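Local coordinates for C-X-C motif chemokine 13 (Homo sapiens, PDB 7JNY), which acts as a chemokine that attracts B-lymphocytes by binding the receptor CXCR5, and also binds heparin, at residues M1-Y7 with D28-P34. Residues are numbered along the deposited sequence; the frame is centred on the assembly and turned at random.
Sequences MVLEVYY and DRIQILP
The Glu4 carboxylate meets three flat groups. The Tyr6 hydroxyl and the Gln31 amide reach Glu4 OE1 from opposite sides of the carboxylate plane: Tyr6 OH donates to Glu4 OE1 at 2.5 Å from well above it, and Gln31 NE2 donates at 2.9 Å on the syn side, 27° out of it. Glu4 OE2 lies at the edge of the Arg29 guanidinium, near its plane, and takes the N-H of Arg29 NH1 with its syn lone pair in a salt bridge of 2.9 Å. Glu4 OE1 sits in the plane of the Tyr6 ring, at its edge. Glu4 CG stands anti to the carbonyl carbon (chi1 -68°) and the chain then runs extended alongside Gln31, a course that carries the carboxylate over to the neighbouring strand. Cut back to an alanine here, the side chain would probably leave Arg29 without this charged mate and the Tyr6 hydroxyl and Gln31 amide without their shared acceptor. Trp47 holds Gln31 OE1 by a hydrogen bond and lies in cation-pi contact with Arg29. On the reverse face, Leu3 CD1 touches Ile32 CD1 at 3.8 Å, while helix 61-72 packs against Ile30 and Ile32. Backbone bonds alternate, from Ile30 N to Val2 O (2.9 Å) and from Glu4 N to Ile30 O (2.7 Å). With strand directions 15° apart, this is parallel pairing, in which strand 2-5 adds an edge to the antiparallel three-stranded sheet of the chemokine fold.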
ATOM      1  N   MET A   1      -7.764   9.363  -4.261  1.00 31.16           N
ATOM      2  CA  MET A   1      -6.637   8.475  -3.870  1.00 33.04           C
ATOM      3  C   MET A   1      -5.991   7.795  -5.064  1.00 23.53           C
ATOM      4  O   MET A   1      -6.663   7.431  -6.037  1.00 21.51           O
ATOM      5  CB  MET A   1      -7.099   7.380  -2.937  1.00 27.84           C
ATOM      6  CG  MET A   1      -5.947   6.664  -2.255  1.00 34.03           C
ATOM      7  SD  MET A   1      -6.672   5.403  -1.231  1.00 40.23           S
ATOM      8  CE  MET A   1      -7.547   4.454  -2.490  1.00 48.51           C
ATOM      9  N   VAL A   2      -4.680   7.582  -4.957  1.00 25.20           N
ATOM     10  CA  VAL A   2      -3.885   7.018  -6.036  1.00 23.19           C
ATOM     11  C   VAL A   2      -3.200   5.775  -5.500  1.00 20.84           C
ATOM     12  O   VAL A   2      -2.570   5.829  -4.444  1.00 22.95           O
ATOM     13  CB  VAL A   2      -2.849   8.026  -6.573  1.00 23.92           C
ATOM     14  CG1 VAL A   2      -2.088   7.414  -7.715  1.00 29.96           C
ATOM     15  CG2 VAL A   2      -3.542   9.315  -7.006  1.00 35.28           C
ATOM     16  N   LEU A   3      -3.347   4.670  -6.220  1.00 17.96           N
ATOM     17  CA  LEU A   3      -2.583   3.452  -5.990  1.00 17.85           C
ATOM     18  C   LEU A   3      -1.453   3.414  -7.019  1.00 17.91           C
ATOM     19  O   LEU A   3      -1.688   3.570  -8.225  1.00 19.20           O
ATOM     20  CB  LEU A   3      -3.470   2.229  -6.143  1.00 18.13           C
ATOM     21  CG  LEU A   3      -2.835   0.849  -6.221  1.00 19.89           C
ATOM     22  CD1 LEU A   3      -2.141   0.642  -4.899  1.00 23.89           C
ATOM     23  CD2 LEU A   3      -3.902  -0.186  -6.496  1.00 29.19           C
ATOM     24  N   GLU A   4      -0.227   3.227  -6.557  1.00 19.61           N
ATOM     25  CA  GLU A   4       0.921   3.089  -7.452  1.00 20.60           C
ATOM     26  C   GLU A   4       1.546   1.714  -7.244  1.00 22.21           C
ATOM     27  O   GLU A   4       1.837   1.343  -6.098  1.00 20.74           O
ATOM     28  CB  GLU A   4       1.958   4.173  -7.146  1.00 22.46           C
ATOM     29  CG  GLU A   4       1.519   5.588  -7.480  1.00 36.24           C
ATOM     30  CD  GLU A   4       2.485   6.648  -6.946  1.00 39.62           C
ATOM     31  OE1 GLU A   4       3.582   6.291  -6.473  1.00 31.66           O
ATOM     32  OE2 GLU A   4       2.105   7.844  -6.938  1.00 39.24           O
ATOM     33  N   VAL A   5       1.760   0.962  -8.329  1.00 17.62           N
ATOM     34  CA  VAL A   5       2.466  -0.317  -8.245  1.00 18.62           C
ATOM     35  C   VAL A   5       3.759  -0.189  -9.038  1.00 18.64           C
ATOM     36  O   VAL A   5       3.727   0.104 -10.239  1.00 19.03           O
ATOM     37  CB  VAL A   5       1.613  -1.488  -8.761  1.00 19.71           C
ATOM     38  CG1 VAL A   5       2.327  -2.800  -8.470  1.00 18.96           C
ATOM     39  CG2 VAL A   5       0.254  -1.482  -8.121  1.00 23.16           C
ATOM     40  N   TYR A   6       4.884  -0.438  -8.371  1.00 19.07           N
ATOM     41  CA  TYR A   6       6.215  -0.265  -8.935  1.00 20.08           C
ATOM     42  C   TYR A   6       6.741  -1.641  -9.330  1.00 23.67           C
ATOM     43  O   TYR A   6       7.057  -2.454  -8.470  1.00 22.79           O
ATOM     44  CB  TYR A   6       7.117   0.438  -7.914  1.00 22.98           C
ATOM     45  CG  TYR A   6       6.809   1.898  -7.830  1.00 31.85           C
ATOM     46  CD1 TYR A   6       5.803   2.361  -6.970  1.00 34.78           C
ATOM     47  CD2 TYR A   6       7.470   2.835  -8.631  1.00 30.06           C
ATOM     48  CE1 TYR A   6       5.459   3.705  -6.923  1.00 31.70           C
ATOM     49  CE2 TYR A   6       7.128   4.194  -8.576  1.00 31.69           C
ATOM     50  CZ  TYR A   6       6.119   4.616  -7.708  1.00 26.70           C
ATOM     51  OH  TYR A   6       5.773   5.950  -7.637  1.00 40.45           O
ATOM     52  N   TYR A   7       6.821  -1.907 -10.629  1.00 22.06           N
ATOM     53  CA  TYR A   7       7.356  -3.174 -11.115  1.00 26.99           C
ATOM     54  C   TYR A   7       8.822  -2.955 -11.460  1.00 36.79           C
ATOM     55  O   TYR A   7       9.237  -2.868 -12.619  1.00 34.88           O
ATOM     56  CB  TYR A   7       6.572  -3.671 -12.312  1.00 26.08           C
ATOM     57  CG  TYR A   7       5.124  -3.917 -12.006  1.00 21.89           C
ATOM     58  CD1 TYR A   7       4.697  -5.130 -11.492  1.00 24.58           C
ATOM     59  CD2 TYR A   7       4.184  -2.944 -12.273  1.00 24.39           C
ATOM     60  CE1 TYR A   7       3.350  -5.357 -11.244  1.00 21.13           C
ATOM     61  CE2 TYR A   7       2.843  -3.144 -12.027  1.00 20.09           C
ATOM     62  CZ  TYR A   7       2.444  -4.361 -11.516  1.00 24.52           C
ATOM     63  OH  TYR A   7       1.119  -4.599 -11.270  1.00 22.71           O
ATOM     64  N   ASP A  28      -3.568   9.603   0.962  1.00 24.74           N
ATOM     65  CA  ASP A  28      -3.455  10.281  -0.324  1.00 30.80           C
ATOM     66  C   ASP A  28      -2.955   9.331  -1.401  1.00 32.54           C
ATOM     67  O   ASP A  28      -3.420   9.373  -2.536  1.00 27.35           O
ATOM     68  CB  ASP A  28      -2.472  11.442  -0.262  1.00 35.39           C
ATOM     69  CG  ASP A  28      -3.089  12.701   0.294  1.00 42.87           C
ATOM     70  OD1 ASP A  28      -4.316  12.858   0.210  1.00 39.59           O
ATOM     71  OD2 ASP A  28      -2.333  13.545   0.787  1.00 44.06           O
ATOM     72  N   ARG A  29      -1.961   8.506  -1.081  1.00 24.35           N
ATOM     73  CA  ARG A  29      -1.425   7.560  -2.043  1.00 21.69           C
ATOM     74  C   ARG A  29      -1.060   6.279  -1.322  1.00 29.58           C
ATOM     75  O   ARG A  29      -0.607   6.318  -0.168  1.00 22.82           O
ATOM     76  CB  ARG A  29      -0.130   8.009  -2.705  1.00 32.85           C
ATOM     77  CG  ARG A  29      -0.091   9.246  -3.528  1.00 51.39           C
ATOM     78  CD  ARG A  29       1.211   9.132  -4.332  1.00 57.77           C
ATOM     79  NE  ARG A  29       2.289   9.870  -3.679  1.00 57.84           N
ATOM     80  CZ  ARG A  29       3.545   9.917  -4.103  1.00 66.35           C
ATOM     81  NH1 ARG A  29       3.944   9.247  -5.174  1.00 67.95           N
ATOM     82  NH2 ARG A  29       4.424  10.658  -3.439  1.00 72.54           N
ATOM     83  N   ILE A  30      -1.127   5.168  -2.050  1.00 23.16           N
ATOM     84  CA  ILE A  30      -0.562   3.902  -1.584  1.00 19.35           C
ATOM     85  C   ILE A  30       0.393   3.383  -2.651  1.00 25.51           C
ATOM     86  O   ILE A  30       0.020   3.288  -3.823  1.00 19.55           O
ATOM     87  CB  ILE A  30      -1.645   2.858  -1.309  1.00 23.25           C
ATOM     88  CG1 ILE A  30      -2.537   3.285  -0.147  1.00 34.91           C
ATOM     89  CG2 ILE A  30      -1.018   1.517  -1.022  1.00 22.04           C
ATOM     90  CD1 ILE A  30      -3.899   2.644  -0.218  1.00 36.66           C
ATOM     91  N   GLN A  31       1.607   3.011  -2.249  1.00 21.32           N
ATOM     92  CA  GLN A  31       2.614   2.539  -3.187  1.00 20.56           C
ATOM     93  C   GLN A  31       2.898   1.084  -2.877  1.00 21.60           C
ATOM     94  O   GLN A  31       3.241   0.745  -1.736  1.00 21.85           O
ATOM     95  CB  GLN A  31       3.903   3.336  -3.066  1.00 21.87           C
ATOM     96  CG  GLN A  31       3.736   4.800  -3.385  1.00 27.80           C
ATOM     97  CD  GLN A  31       5.033   5.533  -3.246  1.00 36.48           C
ATOM     98  OE1 GLN A  31       5.775   5.307  -2.293  1.00 36.31           O
ATOM     99  NE2 GLN A  31       5.307   6.444  -4.167  1.00 42.89           N
ATOM    100  N   ILE A  32       2.754   0.228  -3.869  1.00 18.33           N
ATOM    101  CA  ILE A  32       3.003  -1.198  -3.691  1.00 19.92           C
ATOM    102  C   ILE A  32       4.239  -1.547  -4.492  1.00 24.94           C
ATOM    103  O   ILE A  32       4.301  -1.271  -5.702  1.00 18.78           O
ATOM    104  CB  ILE A  32       1.809  -2.046  -4.128  1.00 17.55           C
ATOM    105  CG1 ILE A  32       0.603  -1.678  -3.264  1.00 21.61           C
ATOM    106  CG2 ILE A  32       2.085  -3.514  -3.950  1.00 21.99           C
ATOM    107  CD1 ILE A  32      -0.556  -2.532  -3.536  1.00 27.64           C
ATOM    108  N   LEU A  33       5.215  -2.159  -3.820  1.00 19.35           N
ATOM    109  CA  LEU A  33       6.414  -2.658  -4.484  1.00 21.21           C
ATOM    110  C   LEU A  33       6.463  -4.164  -4.318  1.00 20.17           C
ATOM    111  O   LEU A  33       6.906  -4.657  -3.263  1.00 20.85           O
ATOM    112  CB  LEU A  33       7.645  -1.990  -3.888  1.00 21.29           C
ATOM    113  CG  LEU A  33       7.594  -0.471  -4.034  1.00 22.45           C
ATOM    114  CD1 LEU A  33       7.254   0.117  -2.697  1.00 30.42           C
ATOM    115  CD2 LEU A  33       8.919   0.065  -4.548  1.00 38.49           C
ATOM    116  N   PRO A  34       5.988  -4.924  -5.302  1.00 19.86           N
ATOM    117  CA  PRO A  34       6.113  -6.371  -5.227  1.00 20.35           C
ATOM    118  C   PRO A  34       7.564  -6.766  -5.037  1.00 27.03           C
ATOM    119  O   PRO A  34       8.488  -6.083  -5.469  1.00 22.02           O
ATOM    120  CB  PRO A  34       5.559  -6.864  -6.560  1.00 21.77           C
ATOM    121  CG  PRO A  34       5.457  -5.687  -7.426  1.00 24.36           C
ATOM    122  CD  PRO A  34       5.450  -4.461  -6.587  1.00 19.52           C
TER
HETATM  123  O   HOH W   1       8.894  -3.672  -6.830  1.00 27.83           O